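Local coordinates for B-cell differentiation antigen CD72 (Mus musculus, PDB 5B1R), which recognises the Sm/ribonucleoprotein self-antigen as a B-cell co-receptor and, when coligated with the B-cell receptor, inhibits its signalling by recruiting the phosphatase SHP-1, at residues 42-47 and 70-75; 88-93 and 101-106; 14-19 and 113-118. The protein carries 2 engineered substitutions. All blocks are in the same frame, centred on the assembly; numbering follows the deposited sequence.

Contact 1. Residues 42-47 and 70-75; sequences AFDEPS and WIQMSK
Asp44 meets Gln72 with the two side chains crossing at about a right angle, the carboxylate and amide planes turned 70° apart. Gln72 NE2 reaches Asp44 OD1 at 3.1 Å, but the N-H is poorly aimed (129°) and the bond is weak. With chi1 at 180° Gln72 sends its CG away from the backbone N, and the extended chain lays the amide over Ala42, whose CB sits 3.5 Å from Gln72 OE1. On the other flank of the carboxylate, Ser74 packs its CB 3.5 Å from Asp44 OD1. Deeper in, Ile71 CD1 comes to the edge of the Phe43 ring, in its plane and 4.0 Å from CD2.

Water does most of the joining. Water 1 donates to Asp44 OD1 and to Gln72 O while accepting from Phe43 N; water 3 ties Asp44 OD2 to Met73 O and Lys75 N, and water 4 donates to Asp44 OD2 and lies 2.9 Å from Ser74 OG. Gln72 O is also bonded by Arg100. These are two loops of the lectin-like domain, joined largely through a hydrated carboxylate beside the Phe43-Ile71 packing: several donors share the charge of Asp44, which would probably favour its ionised form.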
loop_
_atom_site.group_PDB
_atom_site.type_symbol
_atom_site.label_atom_id
_atom_site.label_comp_id
_atom_site.label_asym_id
_atom_site.label_seq_id
_atom_site.Cartn_x
_atom_site.Cartn_y
_atom_site.Cartn_z
ATOM N N ALA A 42 -1.357 3.144 -3.548
ATOM C CA ALA A 42 -2.733 3.272 -4.001
ATOM C C ALA A 42 -3.100 2.094 -4.887
ATOM O O ALA A 42 -2.435 1.839 -5.892
ATOM C CB ALA A 42 -2.892 4.570 -4.776
ATOM N N PHE A 43 -4.170 1.400 -4.520
ATOM C CA PHE A 43 -4.654 0.235 -5.250
ATOM C C PHE A 43 -6.167 0.306 -5.432
ATOM O O PHE A 43 -6.856 -0.699 -5.356
ATOM C CB PHE A 43 -4.260 -1.059 -4.518
ATOM C CG PHE A 43 -2.788 -1.197 -4.313
ATOM C CD1 PHE A 43 -1.942 -1.370 -5.403
ATOM C CD2 PHE A 43 -2.237 -1.096 -3.043
ATOM C CE1 PHE A 43 -0.575 -1.463 -5.227
ATOM C CE2 PHE A 43 -0.866 -1.205 -2.857
ATOM C CZ PHE A 43 -0.034 -1.374 -3.950
ATOM N N ASP A 44 -6.696 1.499 -5.677
ATOM C CA ASP A 44 -8.139 1.643 -5.748
ATOM C C ASP A 44 -8.776 0.805 -6.858
ATOM O O ASP A 44 -9.865 0.277 -6.670
ATOM C CB ASP A 44 -8.557 3.093 -5.970
ATOM C CG ASP A 44 -8.278 4.004 -4.791
ATOM O OD1 ASP A 44 -7.640 3.617 -3.788
ATOM O OD2 ASP A 44 -8.731 5.159 -4.890
ATOM N N GLU A 45 -8.121 0.726 -8.021
ATOM C CA GLU A 45 -8.653 0.011 -9.171
ATOM C C GLU A 45 -7.616 -0.985 -9.675
ATOM O O GLU A 45 -6.408 -0.733 -9.617
ATOM C CB GLU A 45 -9.015 0.999 -10.291
ATOM C CG GLU A 45 -10.159 1.936 -9.923
ATOM C CD GLU A 45 -11.508 1.269 -9.911
ATOM O OE1 GLU A 45 -11.635 0.073 -10.273
ATOM O OE2 GLU A 45 -12.463 1.964 -9.532
ATOM N N PRO A 46 -8.074 -2.097 -10.251
ATOM C CA PRO A 46 -9.483 -2.465 -10.406
ATOM C C PRO A 46 -10.091 -3.004 -9.123
ATOM O O PRO A 46 -9.408 -3.658 -8.328
ATOM C CB PRO A 46 -9.438 -3.585 -11.443
ATOM C CG PRO A 46 -8.100 -4.203 -11.241
ATOM C CD PRO A 46 -7.178 -3.079 -10.890
ATOM N N SER A 47 -11.377 -2.733 -8.928
ATOM C CA SER A 47 -12.115 -3.318 -7.816
ATOM C C SER A 47 -13.595 -3.317 -8.153
ATOM O O SER A 47 -14.157 -2.287 -8.526
ATOM C CB SER A 47 -11.871 -2.553 -6.514
ATOM O OG SER A 47 -12.254 -1.193 -6.624
ATOM N N TRP A 70 -0.833 -1.335 5.937
ATOM C CA TRP A 70 -1.545 -0.097 5.639
ATOM C C TRP A 70 -1.297 0.352 4.197
ATOM O O TRP A 70 -0.151 0.354 3.728
ATOM C CB TRP A 70 -1.121 1.029 6.577
ATOM C CG TRP A 70 -1.554 0.933 8.008
ATOM C CD1 TRP A 70 -0.746 1.007 9.093
ATOM C CD2 TRP A 70 -2.899 0.840 8.497
ATOM N NE1 TRP A 70 -1.501 0.947 10.241
ATOM C CE2 TRP A 70 -2.830 0.839 9.906
ATOM C CE3 TRP A 70 -4.154 0.743 7.882
ATOM C CZ2 TRP A 70 -3.975 0.773 10.716
ATOM C CZ3 TRP A 70 -5.279 0.656 8.683
ATOM C CH2 TRP A 70 -5.181 0.667 10.083
ATOM N N ILE A 71 -2.371 0.775 3.532
ATOM C CA ILE A 71 -2.307 1.337 2.187
ATOM C C ILE A 71 -3.234 2.559 2.135
ATOM O O ILE A 71 -3.920 2.891 3.110
ATOM C CB ILE A 71 -2.713 0.297 1.098
ATOM C CG1 ILE A 71 -4.160 -0.193 1.283
ATOM C CG2 ILE A 71 -1.721 -0.879 1.087
ATOM C CD1 ILE A 71 -4.746 -0.794 0.034
ATOM N N GLN A 72 -3.271 3.217 0.978
ATOM C CA GLN A 72 -4.180 4.335 0.787
ATOM C C GLN A 72 -5.637 3.898 0.897
ATOM O O GLN A 72 -6.054 2.917 0.283
ATOM C CB GLN A 72 -3.970 4.929 -0.596
ATOM C CG GLN A 72 -4.879 6.110 -0.884
ATOM C CD GLN A 72 -4.826 6.517 -2.343
ATOM O OE1 GLN A 72 -3.932 7.250 -2.753
ATOM N NE2 GLN A 72 -5.768 6.021 -3.134
ATOM N N MET A 73 -6.423 4.642 1.654
ATOM C CA MET A 73 -7.854 4.414 1.716
ATOM C C MET A 73 -8.474 4.629 0.332
ATOM O O MET A 73 -8.137 5.581 -0.381
ATOM C CB MET A 73 -8.480 5.393 2.711
ATOM C CG MET A 73 -9.959 5.177 2.894
ATOM S SD MET A 73 -10.759 6.397 3.945
ATOM C CE MET A 73 -10.491 7.904 3.023
ATOM N N SER A 74 -9.382 3.736 -0.052
ATOM C CA SER A 74 -10.060 3.837 -1.341
ATOM C C SER A 74 -11.367 4.601 -1.170
ATOM O O SER A 74 -12.330 4.084 -0.600
ATOM C CB SER A 74 -10.313 2.446 -1.880
ATOM O OG SER A 74 -11.031 2.547 -3.088
ATOM N N LYS A 75 -11.401 5.840 -1.645
ATOM C CA LYS A 75 -12.560 6.696 -1.408
ATOM C C LYS A 75 -13.825 6.225 -2.104
ATOM O O LYS A 75 -14.924 6.556 -1.664
ATOM C CB LYS A 75 -12.253 8.142 -1.788
ATOM C CG LYS A 75 -11.174 8.754 -0.929
ATOM C CD LYS A 75 -10.947 10.215 -1.272
ATOM C CE LYS A 75 -9.849 10.820 -0.414
ATOM N NZ LYS A 75 -10.059 10.521 1.027
HETATM O O HOH W 1 -5.941 2.087 -2.360
HETATM O O HOH W 2 -10.847 0.091 -4.102
HETATM O O HOH W 3 -9.038 6.929 -2.939
HETATM O O HOH W 4 -11.341 4.943 -4.748
HETATM O O HOH W 5 -6.232 6.615 -5.792
#

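Contact 2. Residues 88-93 and 101-106; sequences CDKIKK and TFSECA. Unlike the reference sequence in segment 88-93: Asp89 (reference Val), Lys90 (reference Arg), Lys93 (reference Thr). Unlike the reference sequence in segment 101-106: Phe102 (reference Ile), Glu104 (reference Lys).
Lys90 NZ is gripped by two hydroxyls of the opposite strand, donating to Ser103 OG at 2.7 Å and to Thr101 OG1 at 2.9 Å. Its chain starts with CG between the backbone N and the carbonyl carbon (chi1 71°), and a bend at the last torsion brings the ammonium across to Thr101 and Ser103, on the face they share. Ser103 OG is also hydrogen-bonded to Glu107. Thr101 OG1 in turn donates to Lys90 O from above the carbonyl plane, while Thr101 N approaches the same oxygen at 2.8 Å, nearly end-on. One carbonyl therefore takes two donors.

Lys90 with Thr101 and Cys88 with Ser103 are antiparallel hydrogen-bonded pairs, Cys88 N lying 2.8 Å from Ser103 O. Between them Asp89 and Phe102 make a non-hydrogen-bonded pair, their side chains on the face opposite Lys90, Thr101 and Ser103. These two lie side by side, pointing the same way, and Asp89 OD1 sits at the ring edge, in plane, 3.2 Å from Phe102 CD1. The carboxylate has stronger partners in Arg78 and Arg100, both salt bridges.

The Cys88-Cys105 disulfide, with a 93° torsion about its S-S bond, ties the start of 88-93 to the loop that follows strand 97-104. Lys92 CB packs on Thr101 CG2 at 3.9 Å.

This is the hairpin of strands 87-94 and 97-104, in a three-stranded sheet where 87-94 lies between 97-104 and 69-70. Trp70 packs against Cys88, Lys90 and Ser103; on the face of Asp89 and Phe102, Ile91 meets Ile71, Trp98 and, in strand 109-119, Ile112.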
loop_
_atom_site.group_PDB
_atom_site.type_symbol
_atom_site.label_atom_id
_atom_site.label_comp_id
_atom_site.label_asym_id
_atom_site.label_seq_id
_atom_site.Cartn_x
_atom_site.Cartn_y
_atom_site.Cartn_z
ATOM N N CYS A 88 -9.576 2.819 8.628
ATOM C CA CYS A 88 -8.609 2.959 7.560
ATOM C C CYS A 88 -8.457 1.614 6.859
ATOM O O CYS A 88 -9.037 0.620 7.307
ATOM C CB CYS A 88 -7.267 3.444 8.120
ATOM S SG CYS A 88 -7.289 5.176 8.674
ATOM N N ASP A 89 -7.696 1.593 5.767
ATOM C CA ASP A 89 -7.664 0.424 4.884
ATOM C C ASP A 89 -6.308 -0.253 4.950
ATOM O O ASP A 89 -5.270 0.405 4.796
ATOM C CB ASP A 89 -7.906 0.818 3.422
ATOM C CG ASP A 89 -9.297 1.366 3.154
ATOM O OD1 ASP A 89 -10.051 1.625 4.101
ATOM O OD2 ASP A 89 -9.620 1.562 1.958
ATOM N N LYS A 90 -6.318 -1.572 5.137
ATOM C CA LYS A 90 -5.087 -2.343 5.093
ATOM C C LYS A 90 -5.332 -3.564 4.235
ATOM O O LYS A 90 -6.462 -4.016 4.112
ATOM C CB LYS A 90 -4.637 -2.738 6.500
ATOM C CG LYS A 90 -5.523 -3.794 7.151
ATOM C CD LYS A 90 -5.225 -3.988 8.636
ATOM C CE LYS A 90 -5.855 -5.266 9.162
ATOM N NZ LYS A 90 -7.324 -5.249 8.997
ATOM N N ILE A 91 -4.278 -4.106 3.642
ATOM C CA ILE A 91 -4.418 -5.359 2.914
ATOM C C ILE A 91 -4.024 -6.524 3.828
ATOM O O ILE A 91 -3.071 -6.447 4.601
ATOM C CB ILE A 91 -3.646 -5.371 1.572
ATOM C CG1 ILE A 91 -2.146 -5.111 1.774
ATOM C CG2 ILE A 91 -4.274 -4.355 0.627
ATOM C CD1 ILE A 91 -1.322 -5.302 0.493
ATOM N N LYS A 92 -4.779 -7.601 3.708
ATOM C CA LYS A 92 -4.599 -8.777 4.550
ATOM C C LYS A 92 -4.822 -10.005 3.693
ATOM O O LYS A 92 -5.682 -10.004 2.804
ATOM C CB LYS A 92 -5.590 -8.737 5.708
ATOM C CG LYS A 92 -5.492 -9.935 6.632
ATOM C CD LYS A 92 -6.282 -9.685 7.906
ATOM C CE LYS A 92 -6.106 -10.808 8.931
ATOM N NZ LYS A 92 -6.612 -10.381 10.260
ATOM N N LYS A 93 -4.041 -11.052 3.939
ATOM C CA LYS A 93 -4.121 -12.227 3.085
ATOM C C LYS A 93 -5.084 -13.252 3.627
ATOM O O LYS A 93 -4.966 -13.685 4.772
ATOM C CB LYS A 93 -2.752 -12.881 2.866
ATOM C CG LYS A 93 -2.775 -13.837 1.675
ATOM C CD LYS A 93 -1.411 -14.347 1.277
ATOM C CE LYS A 93 -1.525 -15.101 -0.040
ATOM N NZ LYS A 93 -0.324 -15.936 -0.325
ATOM N N THR A 101 -9.154 -4.675 3.693
ATOM C CA THR A 101 -9.873 -4.842 4.936
ATOM C C THR A 101 -9.840 -3.531 5.715
ATOM O O THR A 101 -8.992 -2.665 5.500
ATOM C CB THR A 101 -9.277 -5.951 5.786
ATOM O OG1 THR A 101 -7.990 -5.555 6.241
ATOM C CG2 THR A 101 -9.145 -7.239 4.994
ATOM N N PHE A 102 -10.786 -3.376 6.619
ATOM C CA PHE A 102 -10.890 -2.161 7.413
ATOM C C PHE A 102 -10.445 -2.388 8.846
ATOM O O PHE A 102 -10.715 -3.441 9.416
ATOM C CB PHE A 102 -12.331 -1.664 7.379
ATOM C CG PHE A 102 -12.847 -1.444 5.982
ATOM C CD1 PHE A 102 -12.207 -0.560 5.126
ATOM C CD2 PHE A 102 -13.989 -2.106 5.532
ATOM C CE1 PHE A 102 -12.681 -0.345 3.846
ATOM C CE2 PHE A 102 -14.482 -1.893 4.251
ATOM C CZ PHE A 102 -13.822 -1.010 3.406
ATOM N N SER A 103 -9.776 -1.389 9.422
ATOM C CA SER A 103 -9.319 -1.432 10.812
ATOM C C SER A 103 -9.378 -0.037 11.383
ATOM O O SER A 103 -9.245 0.937 10.658
ATOM C CB SER A 103 -7.860 -1.907 10.934
ATOM O OG SER A 103 -7.763 -3.310 10.833
ATOM N N GLU A 104 -9.521 0.072 12.698
ATOM C CA GLU A 104 -9.303 1.370 13.309
ATOM C C GLU A 104 -7.912 1.863 12.970
ATOM O O GLU A 104 -6.928 1.106 12.987
ATOM C CB GLU A 104 -9.452 1.299 14.808
ATOM C CG GLU A 104 -10.886 1.059 15.215
ATOM C CD GLU A 104 -11.005 0.839 16.680
ATOM O OE1 GLU A 104 -10.331 -0.094 17.165
ATOM O OE2 GLU A 104 -11.759 1.587 17.341
ATOM N N CYS A 105 -7.848 3.143 12.644
ATOM C CA CYS A 105 -6.640 3.754 12.145
ATOM C C CYS A 105 -5.461 3.697 13.129
ATOM O O CYS A 105 -4.313 3.751 12.708
ATOM C CB CYS A 105 -6.930 5.193 11.706
ATOM S SG CYS A 105 -8.256 5.333 10.451
ATOM N N ALA A 106 -5.740 3.567 14.423
ATOM C CA ALA A 106 -4.685 3.540 15.434
ATOM C C ALA A 106 -3.925 2.216 15.486
ATOM O O ALA A 106 -2.869 2.143 16.118
ATOM C CB ALA A 106 -5.262 3.871 16.817
#

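Contact 3. Residues 14-19 and 113-118; sequences ERCFYI and CESEAF
Residues 15-19 and 113-116 pair as antiparallel strands whose axes come within 4.5 Å, with Cys16-Ser115 and Tyr18-Cys113 the hydrogen-bonded pairs and Phe17-Glu114 a non-hydrogen-bonded one, and beyond the last rung Ala117 N donates to Glu14 O at 2.8 Å.

The chief side-chain feature is a salt bridge between Arg15 and Glu114, made side-on. Arg15 NE donates to Glu114 OE2 at 2.9 Å and NH1 to OE1 at the same length, the second nearly straight at 177°. Both oxygens lie close to the guanidinium plane, and the two flat groups are 29° apart. NH1 uses the syn side of OE1, whereas NE meets OE2 from above the carboxylate plane. Arg15 bends at chi2 and chi3 to turn its head back toward Glu114; the glutamate, its CG between the backbone N and the carbonyl carbon (chi1 76°), runs extended to receive it. Phe17 slips under one face of the guanidinium, its CZ 3.4 Å from that plane and offset toward the rim. The same ring lies alongside Glu114, with CD1 3.7 Å from the glutamate CB.

The other face of the sheet carries the sulfurs. Cys16 SG rests 3.5 Å from Ala117 CA and is joined to Cys5, while Cys113 SG is joined to Cys33 and lies at the edge of the Tyr18 ring.

Here the strands near the two ends of the C-type lectin fold come together, two disulfides tying them to other parts of the chain. Glu114 is buried; its charge is paired by Arg15, and OE1 also accepts from Ala42 N, so the carboxylate probably stays ionised, with its rotation fixed by three donors.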
loop_
_atom_site.group_PDB
_atom_site.type_symbol
_atom_site.label_atom_id
_atom_site.label_comp_id
_atom_site.label_asym_id
_atom_site.label_seq_id
_atom_site.Cartn_x
_atom_site.Cartn_y
_atom_site.Cartn_z
ATOM N N GLU A 14 4.966 3.347 -13.958
ATOM C CA GLU A 14 5.702 4.589 -13.669
ATOM C C GLU A 14 5.820 4.848 -12.171
ATOM O O GLU A 14 5.966 6.004 -11.748
ATOM C CB GLU A 14 5.036 5.774 -14.355
ATOM C CG GLU A 14 4.997 5.631 -15.856
ATOM C CD GLU A 14 4.257 6.778 -16.487
ATOM O OE1 GLU A 14 3.009 6.828 -16.376
ATOM O OE2 GLU A 14 4.923 7.640 -17.095
ATOM N N ARG A 15 5.785 3.768 -11.376
ATOM C CA ARG A 15 5.781 3.854 -9.922
ATOM C C ARG A 15 6.872 2.976 -9.311
ATOM O O ARG A 15 7.416 2.073 -9.957
ATOM C CB ARG A 15 4.427 3.382 -9.398
ATOM C CG ARG A 15 3.268 4.167 -9.965
ATOM C CD ARG A 15 2.037 3.306 -10.123
ATOM N NE ARG A 15 1.435 2.992 -8.845
ATOM C CZ ARG A 15 0.556 2.012 -8.647
ATOM N NH1 ARG A 15 0.036 1.850 -7.446
ATOM N NH2 ARG A 15 0.223 1.182 -9.628
ATOM N N CYS A 16 7.149 3.251 -8.041
ATOM C CA CYS A 16 8.052 2.460 -7.224
ATOM C C CYS A 16 7.393 2.263 -5.864
ATOM O O CYS A 16 6.908 3.229 -5.275
ATOM C CB CYS A 16 9.364 3.204 -7.006
ATOM S SG CYS A 16 10.212 3.714 -8.515
ATOM N N PHE A 17 7.428 1.032 -5.355
ATOM C CA PHE A 17 6.882 0.738 -4.032
ATOM C C PHE A 17 7.997 0.519 -3.023
ATOM O O PHE A 17 9.046 -0.051 -3.337
ATOM C CB PHE A 17 6.015 -0.509 -4.069
ATOM C CG PHE A 17 4.855 -0.392 -4.996
ATOM C CD1 PHE A 17 3.748 0.376 -4.660
ATOM C CD2 PHE A 17 4.868 -1.046 -6.212
ATOM C CE1 PHE A 17 2.687 0.487 -5.538
ATOM C CE2 PHE A 17 3.808 -0.944 -7.076
ATOM C CZ PHE A 17 2.710 -0.177 -6.743
ATOM N N TYR A 18 7.726 0.941 -1.794
ATOM C CA TYR A 18 8.621 0.720 -0.678
ATOM C C TYR A 18 7.822 0.057 0.441
ATOM O O TYR A 18 6.820 0.626 0.917
ATOM C CB TYR A 18 9.224 2.045 -0.187
ATOM C CG TYR A 18 10.041 1.862 1.060
ATOM C CD1 TYR A 18 11.318 1.325 0.993
ATOM C CD2 TYR A 18 9.529 2.196 2.316
ATOM C CE1 TYR A 18 12.059 1.138 2.144
ATOM C CE2 TYR A 18 10.270 2.014 3.451
ATOM C CZ TYR A 18 11.531 1.482 3.362
ATOM O OH TYR A 18 12.278 1.303 4.487
ATOM N N ILE A 19 8.246 -1.139 0.840
ATOM C CA ILE A 19 7.614 -1.798 1.981
ATOM C C ILE A 19 8.304 -1.342 3.262
ATOM O O ILE A 19 9.497 -1.543 3.431
ATOM C CB ILE A 19 7.704 -3.337 1.874
ATOM C CG1 ILE A 19 7.059 -3.850 0.576
ATOM C CG2 ILE A 19 7.081 -3.977 3.124
ATOM C CD1 ILE A 19 7.442 -5.291 0.259
ATOM N N CYS A 113 4.562 2.305 0.865
ATOM C CA CYS A 113 4.584 3.620 0.238
ATOM C C CYS A 113 4.794 3.473 -1.263
ATOM O O CYS A 113 5.303 2.451 -1.736
ATOM C CB CYS A 113 5.727 4.467 0.794
ATOM S SG CYS A 113 5.808 4.681 2.583
ATOM N N GLU A 114 4.443 4.517 -2.003
ATOM C CA GLU A 114 4.800 4.558 -3.409
ATOM C C GLU A 114 5.272 5.948 -3.792
ATOM O O GLU A 114 4.801 6.962 -3.258
ATOM C CB GLU A 114 3.662 4.109 -4.314
ATOM C CG GLU A 114 2.554 5.075 -4.531
ATOM C CD GLU A 114 1.619 4.575 -5.622
ATOM O OE1 GLU A 114 0.819 3.705 -5.332
ATOM O OE2 GLU A 114 1.683 5.024 -6.788
ATOM N N SER A 115 6.204 5.970 -4.728
ATOM C CA SER A 115 6.667 7.202 -5.332
ATOM C C SER A 115 6.580 7.042 -6.839
ATOM O O SER A 115 6.312 5.947 -7.358
ATOM C CB SER A 115 8.122 7.478 -4.928
ATOM O OG SER A 115 9.012 6.622 -5.642
ATOM N N GLU A 116 6.827 8.113 -7.569
ATOM C CA GLU A 116 6.997 7.957 -8.997
ATOM C C GLU A 116 8.342 7.270 -9.292
ATOM O O GLU A 116 9.267 7.309 -8.480
ATOM C CB GLU A 116 6.853 9.300 -9.725
ATOM C CG GLU A 116 8.054 10.233 -9.690
ATOM C CD GLU A 116 8.217 11.044 -8.407
ATOM O OE1 GLU A 116 8.879 12.100 -8.464
ATOM O OE2 GLU A 116 7.709 10.643 -7.341
ATOM N N ALA A 117 8.421 6.599 -10.438
ATOM C CA ALA A 117 9.683 6.112 -10.963
ATOM C C ALA A 117 10.388 7.268 -11.665
ATOM O O ALA A 117 9.774 8.273 -12.000
ATOM C CB ALA A 117 9.441 4.968 -11.918
ATOM N N PHE A 118 11.688 7.160 -11.861
ATOM C CA PHE A 118 12.402 8.207 -12.579
ATOM C C PHE A 118 12.742 7.763 -13.985
ATOM O O PHE A 118 13.066 6.610 -14.211
ATOM C CB PHE A 118 13.647 8.691 -11.800
ATOM C CG PHE A 118 14.747 7.662 -11.618
ATOM C CD1 PHE A 118 14.739 6.761 -10.548
ATOM C CD2 PHE A 118 15.833 7.654 -12.481
ATOM C CE1 PHE A 118 15.789 5.850 -10.371
ATOM C CE2 PHE A 118 16.879 6.746 -12.307
ATOM C CZ PHE A 118 16.856 5.843 -11.256
#

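How the contacts relate
Contacts 1 and 2 lie in series along the chain, and both are nested within the loop that contact 3 closes. Asp89 joins contact 2 to contact 1: its OD2 is 3.0 Å from Ser74 N, and its backbone O is 3.2 Å from Ile71 N. Contact 1 also meets contact 3, about 15 Å away between centres, through Ala42 and Glu114 and through the rings of Phe43 and Phe17, whose CZ and CE1 atoms, respectively, pack 3.7 Å apart. Contacts 2 and 3 do not touch; their centres are about 21 Å apart, on opposite sides of the chain's centre. Contact 1 thus bridges them. A glycerol, probably from the crystallisation liquor, binds Asp44 N and Glu45 N at contact 1.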